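Local coordinates for 2-hydroxymethyl glutarate dehydrogenase (Eubacterium barkeri, PDB 3CKY), which catalyses the reversible NAD-dependent interconversion of 2-formylglutarate and (S)-2-hydroxymethylglutarate in the fermentation of nicotinate, at residues Met97-Pro102 / Gln241-Gly246; Thr137-Ala142 / Ala172-Asn177; Leu247-Gly252 / Pro260-Ala265. All coordinates share one frame; numbering follows the deposited sequence. Where two conformers were deposited one is given.

Contact 1 (Met97-Pro102 / Gln241-Gly246)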
ATOM      1  N   MET A  97     -24.456 -11.465  16.446  1.00 64.02           N
ATOM      2  CA  MET A  97     -23.198 -12.185  16.305  1.00 64.19           C
ATOM      3  C   MET A  97     -22.634 -12.015  14.898  1.00 63.58           C
ATOM      4  O   MET A  97     -21.654 -12.668  14.534  1.00 63.39           O
ATOM      5  CB  MET A  97     -23.411 -13.668  16.612  1.00 64.20           C
ATOM      6  CG  MET A  97     -24.005 -13.915  17.975  1.00 64.84           C
ATOM      7  SD  MET A  97     -24.321 -15.655  18.260  1.00 66.30           S
ATOM      8  CE  MET A  97     -25.876 -15.857  17.354  1.00 66.94           C
ATOM      9  N   SER A  98     -23.262 -11.132  14.118  1.00 62.94           N
ATOM     10  CA  SER A  98     -22.838 -10.849  12.761  1.00 62.69           C
ATOM     11  C   SER A  98     -21.430 -10.292  12.703  1.00 62.13           C
ATOM     12  O   SER A  98     -20.996  -9.535  13.581  1.00 62.06           O
ATOM     13  CB  SER A  98     -23.774  -9.840  12.091  1.00 62.51           C
ATOM     14  OG  SER A  98     -25.118 -10.275  12.126  1.00 62.78           O
ATOM     15  N   SER A  99     -20.734 -10.658  11.640  1.00 61.46           N
ATOM     16  CA  SER A  99     -19.412 -10.143  11.393  1.00 61.44           C
ATOM     17  C   SER A  99     -19.494  -8.742  10.746  1.00 61.09           C
ATOM     18  O   SER A  99     -19.511  -8.604   9.526  1.00 60.52           O
ATOM     19  CB  SER A  99     -18.641 -11.123  10.529  1.00 61.32           C
ATOM     20  OG  SER A  99     -17.330 -10.653  10.331  1.00 63.86           O
ATOM     21  N   VAL A 100     -19.508  -7.713  11.594  1.00 60.72           N
ATOM     22  CA  VAL A 100     -19.700  -6.345  11.152  1.00 60.75           C
ATOM     23  C   VAL A 100     -18.778  -5.370  11.894  1.00 60.97           C
ATOM     24  O   VAL A 100     -18.161  -5.718  12.889  1.00 60.91           O
ATOM     25  CB  VAL A 100     -21.177  -5.894  11.341  1.00 60.69           C
ATOM     26  CG1 VAL A 100     -22.123  -6.731  10.474  1.00 59.74           C
ATOM     27  CG2 VAL A 100     -21.577  -5.944  12.815  1.00 59.08           C
ATOM     28  N   SER A 101     -18.668  -4.151  11.376  1.00 61.40           N
ATOM     29  CA  SER A 101     -17.866  -3.116  12.028  1.00 61.79           C
ATOM     30  C   SER A 101     -18.546  -2.645  13.314  1.00 61.87           C
ATOM     31  O   SER A 101     -19.774  -2.694  13.414  1.00 61.64           O
ATOM     32  CB  SER A 101     -17.664  -1.928  11.094  1.00 61.75           C
ATOM     33  OG  SER A 101     -18.907  -1.301  10.835  1.00 63.18           O
ATOM     34  N   PRO A 102     -17.746  -2.202  14.306  1.00 62.06           N
ATOM     35  CA  PRO A 102     -18.303  -1.595  15.507  1.00 62.50           C
ATOM     36  C   PRO A 102     -19.327  -0.498  15.212  1.00 62.89           C
ATOM     37  O   PRO A 102     -20.377  -0.450  15.858  1.00 62.90           O
ATOM     38  CB  PRO A 102     -17.072  -1.010  16.209  1.00 62.46           C
ATOM     39  CG  PRO A 102     -15.928  -1.828  15.740  1.00 62.12           C
ATOM     40  CD  PRO A 102     -16.271  -2.267  14.350  1.00 62.00           C
ATOM     41  N   GLN A 241     -11.455 -14.618   4.879  1.00 40.16           N
ATOM     42  CA  GLN A 241     -10.318 -13.860   5.380  1.00 40.22           C
ATOM     43  C   GLN A 241     -10.224 -12.466   4.732  1.00 40.10           C
ATOM     44  O   GLN A 241      -9.907 -11.492   5.399  1.00 39.66           O
ATOM     45  CB  GLN A 241      -9.016 -14.634   5.134  1.00 40.01           C
ATOM     46  CG  GLN A 241      -7.769 -13.892   5.590  1.00 40.35           C
ATOM     47  CD  GLN A 241      -7.786 -13.579   7.092  1.00 41.17           C
ATOM     48  OE1 GLN A 241      -8.106 -12.458   7.512  1.00 43.01           O
ATOM     49  NE2 GLN A 241      -7.454 -14.569   7.906  1.00 40.95           N
ATOM     50  N   HIS A 242     -10.470 -12.409   3.424  1.00 40.26           N
ATOM     51  CA  HIS A 242     -10.537 -11.163   2.675  1.00 40.54           C
ATOM     52  C   HIS A 242     -11.657 -10.250   3.194  1.00 40.49           C
ATOM     53  O   HIS A 242     -11.449  -9.055   3.387  1.00 40.27           O
ATOM     54  CB  HIS A 242     -10.750 -11.449   1.172  1.00 40.50           C
ATOM     55  CG  HIS A 242     -10.784 -10.210   0.333  1.00 40.59           C
ATOM     56  ND1 HIS A 242      -9.635  -9.557  -0.061  1.00 41.92           N
ATOM     57  CD2 HIS A 242     -11.819  -9.472  -0.137  1.00 39.65           C
ATOM     58  CE1 HIS A 242      -9.966  -8.488  -0.764  1.00 40.69           C
ATOM     59  NE2 HIS A 242     -11.283  -8.413  -0.820  1.00 40.06           N
ATOM     60  N   LYS A 243     -12.832 -10.823   3.414  1.00 40.68           N
ATOM     61  CA  LYS A 243     -13.963 -10.088   3.996  1.00 41.14           C
ATOM     62  C   LYS A 243     -13.569  -9.492   5.357  1.00 40.88           C
ATOM     63  O   LYS A 243     -13.873  -8.335   5.666  1.00 40.70           O
ATOM     64  CB  LYS A 243     -15.157 -11.040   4.155  1.00 41.22           C
ATOM     65  CG  LYS A 243     -16.457 -10.409   4.581  1.00 41.89           C
ATOM     66  CD  LYS A 243     -17.423 -11.493   5.079  1.00 43.38           C
ATOM     67  CE  LYS A 243     -18.868 -10.991   5.218  1.00 46.12           C
ATOM     68  NZ  LYS A 243     -19.135 -10.197   6.477  1.00 49.93           N
ATOM     69  N   ASP A 244     -12.889 -10.297   6.168  1.00 40.51           N
ATOM     70  CA  ASP A 244     -12.443  -9.860   7.493  1.00 40.37           C
ATOM     71  C   ASP A 244     -11.479  -8.690   7.403  1.00 40.02           C
ATOM     72  O   ASP A 244     -11.576  -7.749   8.181  1.00 39.87           O
ATOM     73  CB  ASP A 244     -11.785 -11.019   8.251  1.00 40.47           C
ATOM     74  CG  ASP A 244     -12.794 -12.046   8.757  1.00 41.24           C
ATOM     75  OD1 ASP A 244     -14.001 -11.729   8.783  1.00 42.88           O
ATOM     76  OD2 ASP A 244     -12.374 -13.159   9.144  1.00 42.48           O
ATOM     77  N   LEU A 245     -10.547  -8.753   6.454  1.00 39.88           N
ATOM     78  CA  LEU A 245      -9.608  -7.643   6.240  1.00 39.64           C
ATOM     79  C   LEU A 245     -10.341  -6.372   5.771  1.00 39.45           C
ATOM     80  O   LEU A 245      -9.978  -5.253   6.141  1.00 39.59           O
ATOM     81  CB  LEU A 245      -8.529  -8.037   5.242  1.00 39.46           C
ATOM     82  CG  LEU A 245      -7.512  -9.084   5.723  1.00 39.61           C
ATOM     83  CD1 LEU A 245      -6.804  -9.763   4.544  1.00 39.57           C
ATOM     84  CD2 LEU A 245      -6.482  -8.487   6.684  1.00 37.89           C
ATOM     85  N   GLY A 246     -11.384  -6.546   4.970  1.00 39.43           N
ATOM     86  CA  GLY A 246     -12.251  -5.432   4.573  1.00 39.18           C
ATOM     87  C   GLY A 246     -12.953  -4.768   5.736  1.00 38.77           C
ATOM     88  O   GLY A 246     -13.088  -3.568   5.756  1.00 38.73           O
TER

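Contact 2 (Thr137-Ala142 / Ala172-Asn177)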
ATOM      1  N   THR A 137     -16.096 -19.302  22.238  1.00 61.74           N
ATOM      2  CA  THR A 137     -15.621 -18.077  22.883  1.00 61.81           C
ATOM      3  C   THR A 137     -16.487 -16.944  22.381  1.00 61.64           C
ATOM      4  O   THR A 137     -16.668 -16.788  21.180  1.00 61.77           O
ATOM      5  CB  THR A 137     -14.139 -17.804  22.592  1.00 61.74           C
ATOM      6  OG1 THR A 137     -13.357 -18.833  23.203  1.00 61.45           O
ATOM      7  CG2 THR A 137     -13.707 -16.452  23.153  1.00 61.66           C
ATOM      8  N   ILE A 138     -17.050 -16.180  23.305  1.00 61.91           N
ATOM      9  CA  ILE A 138     -17.991 -15.122  22.972  1.00 61.98           C
ATOM     10  C   ILE A 138     -17.462 -13.788  23.484  1.00 62.15           C
ATOM     11  O   ILE A 138     -17.186 -13.641  24.676  1.00 62.02           O
ATOM     12  CB  ILE A 138     -19.392 -15.414  23.546  1.00 62.12           C
ATOM     13  CG1 ILE A 138     -19.899 -16.780  23.027  1.00 62.24           C
ATOM     14  CG2 ILE A 138     -20.366 -14.283  23.190  1.00 61.80           C
ATOM     15  CD1 ILE A 138     -21.308 -17.168  23.476  1.00 61.87           C
ATOM     16  N   MET A 139     -17.318 -12.826  22.569  1.00 62.19           N
ATOM     17  CA  MET A 139     -16.754 -11.525  22.890  1.00 62.46           C
ATOM     18  C   MET A 139     -17.874 -10.481  22.849  1.00 62.42           C
ATOM     19  O   MET A 139     -18.436 -10.208  21.791  1.00 62.43           O
ATOM     20  CB  MET A 139     -15.640 -11.186  21.900  1.00 62.42           C
ATOM     21  CG  MET A 139     -14.432 -12.156  21.948  1.00 62.96           C
ATOM     22  SD  MET A 139     -13.721 -12.582  20.312  1.00 64.27           S
ATOM     23  CE  MET A 139     -15.119 -13.461  19.599  1.00 64.20           C
ATOM     24  N   VAL A 140     -18.177  -9.889  24.008  1.00 62.45           N
ATOM     25  CA  VAL A 140     -19.381  -9.073  24.172  1.00 62.40           C
ATOM     26  C   VAL A 140     -19.086  -7.589  24.371  1.00 62.46           C
ATOM     27  O   VAL A 140     -18.269  -7.216  25.211  1.00 62.57           O
ATOM     28  CB  VAL A 140     -20.227  -9.568  25.372  1.00 62.47           C
ATOM     29  CG1 VAL A 140     -21.540  -8.784  25.460  1.00 61.76           C
ATOM     30  CG2 VAL A 140     -20.500 -11.066  25.257  1.00 61.59           C
ATOM     31  N   GLY A 141     -19.766  -6.759  23.582  1.00 62.54           N
ATOM     32  CA  GLY A 141     -19.747  -5.308  23.738  1.00 62.60           C
ATOM     33  C   GLY A 141     -21.091  -4.865  24.272  1.00 62.64           C
ATOM     34  O   GLY A 141     -22.095  -4.976  23.580  1.00 62.66           O
ATOM     35  N   ALA A 142     -21.115  -4.375  25.509  1.00 62.79           N
ATOM     36  CA  ALA A 142     -22.372  -3.993  26.156  1.00 62.79           C
ATOM     37  C   ALA A 142     -22.122  -3.208  27.432  1.00 62.83           C
ATOM     38  O   ALA A 142     -20.985  -3.082  27.874  1.00 62.83           O
ATOM     39  CB  ALA A 142     -23.200  -5.239  26.457  1.00 62.58           C
ATOM     40  N   ALA A 172     -15.067  -5.351  17.542  1.00 42.64           N
ATOM     41  CA  ALA A 172     -13.738  -4.800  17.451  1.00 42.42           C
ATOM     42  C   ALA A 172     -12.618  -5.827  17.648  1.00 42.06           C
ATOM     43  O   ALA A 172     -11.644  -5.838  16.865  1.00 41.74           O
ATOM     44  CB  ALA A 172     -13.578  -3.645  18.463  1.00 42.31           C
ATOM     45  N   VAL A 173     -12.736  -6.660  18.687  1.00 41.61           N
ATOM     46  CA  VAL A 173     -11.633  -7.537  19.079  1.00 41.61           C
ATOM     47  C   VAL A 173     -11.498  -8.662  18.070  1.00 41.50           C
ATOM     48  O   VAL A 173     -10.388  -9.067  17.723  1.00 41.50           O
ATOM     49  CB  VAL A 173     -11.765  -8.059  20.560  1.00 41.44           C
ATOM     50  CG1 VAL A 173     -12.845  -9.150  20.689  1.00 40.83           C
ATOM     51  CG2 VAL A 173     -10.397  -8.536  21.083  1.00 41.18           C
ATOM     52  N   LYS A 174     -12.641  -9.138  17.596  1.00 41.26           N
ATOM     53  CA  LYS A 174     -12.697 -10.118  16.514  1.00 41.19           C
ATOM     54  C   LYS A 174     -12.002  -9.567  15.266  1.00 40.29           C
ATOM     55  O   LYS A 174     -11.132 -10.198  14.709  1.00 39.47           O
ATOM     56  CB  LYS A 174     -14.164 -10.458  16.221  1.00 41.63           C
ATOM     57  CG  LYS A 174     -14.411 -11.457  15.118  1.00 42.59           C
ATOM     58  CD  LYS A 174     -14.649 -12.845  15.657  1.00 46.43           C
ATOM     59  CE  LYS A 174     -14.778 -13.904  14.523  1.00 46.96           C
ATOM     60  NZ  LYS A 174     -14.688 -15.309  15.075  1.00 46.96           N
ATOM     61  N   ILE A 175     -12.396  -8.373  14.851  1.00 40.13           N
ATOM     62  CA  ILE A 175     -11.796  -7.708  13.694  1.00 40.03           C
ATOM     63  C   ILE A 175     -10.262  -7.582  13.827  1.00 39.91           C
ATOM     64  O   ILE A 175      -9.524  -7.835  12.863  1.00 39.51           O
ATOM     65  CB  ILE A 175     -12.445  -6.329  13.473  1.00 39.76           C
ATOM     66  CG1 ILE A 175     -13.852  -6.501  12.884  1.00 40.18           C
ATOM     67  CG2 ILE A 175     -11.583  -5.475  12.592  1.00 39.56           C
ATOM     68  CD1 ILE A 175     -14.712  -5.254  12.916  1.00 39.77           C
ATOM     69  N   VAL A 176      -9.801  -7.208  15.024  1.00 39.69           N
ATOM     70  CA  VAL A 176      -8.376  -7.031  15.283  1.00 39.73           C
ATOM     71  C   VAL A 176      -7.634  -8.365  15.250  1.00 39.80           C
ATOM     72  O   VAL A 176      -6.521  -8.450  14.710  1.00 40.13           O
ATOM     73  CB  VAL A 176      -8.111  -6.312  16.617  1.00 39.62           C
ATOM     74  CG1 VAL A 176      -6.635  -6.363  16.957  1.00 39.41           C
ATOM     75  CG2 VAL A 176      -8.616  -4.856  16.555  1.00 39.63           C
ATOM     76  N   ASN A 177      -8.240  -9.408  15.804  1.00 39.67           N
ATOM     77  CA  ASN A 177      -7.632 -10.724  15.741  1.00 39.84           C
ATOM     78  C   ASN A 177      -7.483 -11.230  14.310  1.00 39.86           C
ATOM     79  O   ASN A 177      -6.415 -11.688  13.924  1.00 39.94           O
ATOM     80  CB  ASN A 177      -8.427 -11.745  16.559  1.00 39.78           C
ATOM     81  CG  ASN A 177      -7.836 -13.154  16.454  1.00 39.59           C
ATOM     82  OD1 ASN A 177      -6.813 -13.450  17.060  1.00 39.21           O
ATOM     83  ND2 ASN A 177      -8.478 -14.021  15.660  1.00 38.30           N
TER

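Contact 3 (Leu247-Gly252 / Pro260-Ala265)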
ATOM      1  N   LEU A 247     -13.419  -5.563   6.692  1.00 38.87           N
ATOM      2  CA  LEU A 247     -14.065  -5.041   7.903  1.00 38.85           C
ATOM      3  C   LEU A 247     -13.090  -4.230   8.751  1.00 38.30           C
ATOM      4  O   LEU A 247     -13.469  -3.226   9.328  1.00 38.07           O
ATOM      5  CB  LEU A 247     -14.674  -6.175   8.732  1.00 38.85           C
ATOM      6  CG  LEU A 247     -15.964  -6.796   8.178  1.00 40.90           C
ATOM      7  CD1 LEU A 247     -16.301  -8.122   8.903  1.00 40.66           C
ATOM      8  CD2 LEU A 247     -17.148  -5.784   8.246  1.00 40.16           C
ATOM      9  N   ALA A 248     -11.845  -4.689   8.826  1.00 37.78           N
ATOM     10  CA  ALA A 248     -10.783  -3.962   9.483  1.00 37.86           C
ATOM     11  C   ALA A 248     -10.554  -2.591   8.844  1.00 37.69           C
ATOM     12  O   ALA A 248     -10.447  -1.594   9.544  1.00 38.32           O
ATOM     13  CB  ALA A 248      -9.489  -4.784   9.465  1.00 37.40           C
ATOM     14  N   LEU A 249     -10.492  -2.546   7.521  1.00 37.94           N
ATOM     15  CA  LEU A 249     -10.309  -1.301   6.786  1.00 38.19           C
ATOM     16  C   LEU A 249     -11.497  -0.364   6.971  1.00 38.31           C
ATOM     17  O   LEU A 249     -11.316   0.859   7.016  1.00 37.74           O
ATOM     18  CB  LEU A 249     -10.079  -1.577   5.293  1.00 38.00           C
ATOM     19  CG  LEU A 249      -8.789  -2.330   4.924  1.00 38.43           C
ATOM     20  CD1 LEU A 249      -8.735  -2.603   3.420  1.00 36.69           C
ATOM     21  CD2 LEU A 249      -7.549  -1.592   5.386  1.00 37.00           C
ATOM     22  N   GLU A 250     -12.698  -0.931   7.045  1.00 38.88           N
ATOM     23  CA  GLU A 250     -13.901  -0.146   7.338  1.00 39.64           C
ATOM     24  C   GLU A 250     -13.773   0.479   8.719  1.00 39.50           C
ATOM     25  O   GLU A 250     -14.041   1.670   8.893  1.00 39.79           O
ATOM     26  CB  GLU A 250     -15.171  -1.009   7.268  1.00 39.53           C
ATOM     27  CG  GLU A 250     -16.440  -0.192   7.415  1.00 40.98           C
ATOM     28  CD  GLU A 250     -17.690  -1.014   7.710  1.00 42.66           C
ATOM     29  OE1 GLU A 250     -18.707  -0.384   8.100  1.00 47.43           O
ATOM     30  OE2 GLU A 250     -17.641  -2.268   7.569  1.00 45.41           O
ATOM     31  N   ALA A 251     -13.347  -0.308   9.702  1.00 39.34           N
ATOM     32  CA  ALA A 251     -13.127   0.237  11.054  1.00 39.59           C
ATOM     33  C   ALA A 251     -12.005   1.283  11.082  1.00 39.65           C
ATOM     34  O   ALA A 251     -12.103   2.295  11.783  1.00 39.63           O
ATOM     35  CB  ALA A 251     -12.863  -0.881  12.071  1.00 39.09           C
ATOM     36  N   GLY A 252     -10.933   1.050  10.327  1.00 40.09           N
ATOM     37  CA  GLY A 252      -9.869   2.038  10.208  1.00 40.53           C
ATOM     38  C   GLY A 252     -10.322   3.381   9.649  1.00 40.79           C
ATOM     39  O   GLY A 252      -9.924   4.439  10.154  1.00 40.81           O
ATOM     40  N   PRO A 260      -1.841   0.384   6.922  1.00 38.66           N
ATOM     41  CA  PRO A 260      -1.077   0.065   5.708  1.00 38.69           C
ATOM     42  C   PRO A 260      -0.806  -1.433   5.485  1.00 38.68           C
ATOM     43  O   PRO A 260      -0.922  -1.910   4.362  1.00 38.96           O
ATOM     44  CB  PRO A 260       0.240   0.831   5.903  1.00 38.68           C
ATOM     45  CG  PRO A 260       0.327   1.134   7.348  1.00 38.72           C
ATOM     46  CD  PRO A 260      -1.095   1.290   7.809  1.00 38.67           C
ATOM     47  N   MET A 261      -0.415  -2.154   6.528  1.00 38.76           N
ATOM     48  CA  MET A 261      -0.151  -3.594   6.406  1.00 38.70           C
ATOM     49  C   MET A 261      -1.420  -4.353   6.066  1.00 38.74           C
ATOM     50  O   MET A 261      -1.406  -5.264   5.241  1.00 38.92           O
ATOM     51  CB  MET A 261       0.431  -4.155   7.708  1.00 38.90           C
ATOM     52  CG  MET A 261       1.768  -3.554   8.094  1.00 39.01           C
ATOM     53  SD  MET A 261       3.095  -3.901   6.944  1.00 39.81           S
ATOM     54  CE  MET A 261       3.398  -5.658   7.277  1.00 38.43           C
ATOM     55  N   THR A 262      -2.516  -3.992   6.723  1.00 38.82           N
ATOM     56  CA  THR A 262      -3.815  -4.599   6.461  1.00 38.65           C
ATOM     57  C   THR A 262      -4.234  -4.357   5.025  1.00 38.68           C
ATOM     58  O   THR A 262      -4.699  -5.282   4.353  1.00 38.50           O
ATOM     59  CB  THR A 262      -4.887  -4.024   7.407  1.00 38.90           C
ATOM     60  OG1 THR A 262      -4.473  -4.242   8.768  1.00 39.34           O
ATOM     61  CG2 THR A 262      -6.247  -4.663   7.158  1.00 38.22           C
ATOM     62  N   ALA A 263      -4.082  -3.106   4.585  1.00 38.50           N
ATOM     63  CA  ALA A 263      -4.443  -2.684   3.243  1.00 38.25           C
ATOM     64  C   ALA A 263      -3.692  -3.517   2.212  1.00 38.34           C
ATOM     65  O   ALA A 263      -4.293  -3.999   1.215  1.00 37.46           O
ATOM     66  CB  ALA A 263      -4.152  -1.196   3.044  1.00 37.99           C
ATOM     67  N   MET A 264      -2.385  -3.692   2.439  1.00 38.06           N
ATOM     68  CA  MET A 264      -1.593  -4.436   1.473  0.50 38.25           C
ATOM     69  C   MET A 264      -1.972  -5.915   1.514  1.00 38.01           C
ATOM     70  O   MET A 264      -2.119  -6.526   0.450  1.00 37.85           O
ATOM     71  CB  MET A 264      -0.076  -4.200   1.631  0.50 38.73           C
ATOM     72  CG  MET A 264       0.440  -2.836   1.078  0.50 39.18           C
ATOM     73  SD  MET A 264      -0.419  -2.137  -0.379  0.50 43.12           S
ATOM     74  CE  MET A 264      -0.126  -3.439  -1.577  0.50 40.53           C
ATOM     75  N   ALA A 265      -2.168  -6.477   2.702  1.00 37.84           N
ATOM     76  CA  ALA A 265      -2.649  -7.868   2.820  1.00 37.92           C
ATOM     77  C   ALA A 265      -3.946  -8.059   2.044  1.00 37.82           C
ATOM     78  O   ALA A 265      -4.125  -9.053   1.363  1.00 38.07           O
ATOM     79  CB  ALA A 265      -2.845  -8.269   4.302  1.00 36.95           C
TER

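Contact 1 (Met97-Pro102 / Gln241-Gly246)
Ser99 carries OG anti to its own N (chi1 -177°), which sends the hydroxyl toward the helix that bears Lys243 and Asp244. Lys243 runs nearly straight through its first three torsions and bends only at the last (chi4 -80°), where its ammonium end swings in beside the backbone of Ser99. NZ lies 3.5 Å from Ser99 O, but the angle is poor and no hydrogen bond forms there. The ammonium group bonds instead to the backbone oxygen of Pro69, so the lysine is bonded to one loop of the nucleotide-binding domain and lies beside another. Its NZ also approaches CB of Ser99 at 4.2 Å.

Ser99 is the centre of an inverse gamma turn. The turn lies in the loop between strand 93-96 and helix 102-114 of the Rossmann domain, and Lys243 and Asp244 come from helix 238-255 of the C-terminal domain. The contact therefore crosses the cleft between the two domains. Both Ser99 and Lys243 are assigned to NAD(+) binding by similarity, consistent with a cofactor site that draws on both domains.

Asp244 approaches the same serine with one carboxylate oxygen. Its OD1 stands 3.8 Å from Ser99 OG, too far for a hydrogen bond. The two helix residues thus reach different parts of Ser99, the lysine its carbonyl side and the aspartate its hydroxyl. Ser98, just before it in the loop, is held by its OG to Asp96 and to the backbone N of Leu68.

Contact 2 (Thr137-Ala142 / Ala172-Asn177)
Met139 on strand 136-141 faces Val173 and Lys174 on the first turns of helix 169-197. The closest backbone approach is between Met139 and Val173, with CA atoms 7.5 Å apart. Val173 and Lys174 both direct CB toward the strand, and Met139 directs its own toward the helix. No hydrogen bond joins the two segments.

Met139 does all the touching from the strand. Its chain bends at chi2 and chi3 and crosses the valine at about a right angle. CG1 of Val173 lies against the methionine, 3.7 Å from CB and 3.6 Å from SD. A chi1 of 75° turns this methyl to the strand. The far end of Met139 goes to the lysine. CE rests 4.0 Å from Lys174 CD, against the aliphatic part of a chain that bends at chi2 and then runs extended.

The ammonium group of Lys174 lies beyond this contact and bonds to Val124 O on strand 118-125. On the helix side, Val173 also packs on Leu200 of a neighbouring subunit.

Lys174 is the active-site residue by similarity. The methionine methyl thus packs against the stem of the presumed catalytic lysine. The arrangement belongs to the domain junction of the beta-hydroxyacid dehydrogenases, where the start of the long interdomain helix packs on the sheet of the nucleotide-binding domain.

Contact 3 (Leu247-Gly252 / Pro260-Ala265)
Thr262 is the first residue of 260-265 to touch helix 247-252, and it does so with its methyl group. CG2 is anti to the backbone N, which points it across the gap, and it meets two side chains. CD2 of Leu249 lies 3.8 Å from Thr262 CG2, while CB of Ala248 stands 4.0 Å from the same methyl. The leucine and threonine side chains lie alongside one another, pointing opposite ways. The hydroxyl of Thr262 is used differently: OG1 hydrogen-bonds to Glu190 OE1 of a neighbouring subunit. This residue thus turns an apolar branch to its own chain and a polar one to the subunit interface.

The two segments form part of a helical hairpin in the all-helical C-terminal domain. Helices 238-255 and 260-274 follow one another through a short connection and run roughly antiparallel, with an angle of 144° between the segment directions. The axes of 247-252 and 260-265 come within 9.9 Å. Leu179 of helix 169-197 touches both Ala248 and Thr262, so the long helix closes one side of the pair.

Ala263 comes next and meets the same leucine methyl. CD2 of Leu249 is 3.9 Å from the backbone N of Ala263 and 4.1 Å from its CB. One leucine branch therefore bridges two successive residues of the facing helix. Both Leu249 and Ala263 also pack on Gln267 of a different neighbouring subunit from the one that supplies Glu190.

In the fold
Contacts 1 and 3 share helix 238-255 and follow one another along it, with centres about 11 Å apart. Contact 2 is nested inside the chain loop closed by contact 1, also with about 11 Å between centres. Ile175, in segment 172-177, touches segments of both other contacts: its CD1 lies 3.5 Å from Val100 O, and its CG2 lies 3.5 Å from Ala248 CA. Contacts 1 and 2 border the presumed active site. The side chain of Ser99 is about 6 Å from that of Lys174, the active-site lysine by similarity. Contact 3 lies about 17 Å from contact 2 between centres. Both touch the same neighbouring subunit, and contact 3 also meets others.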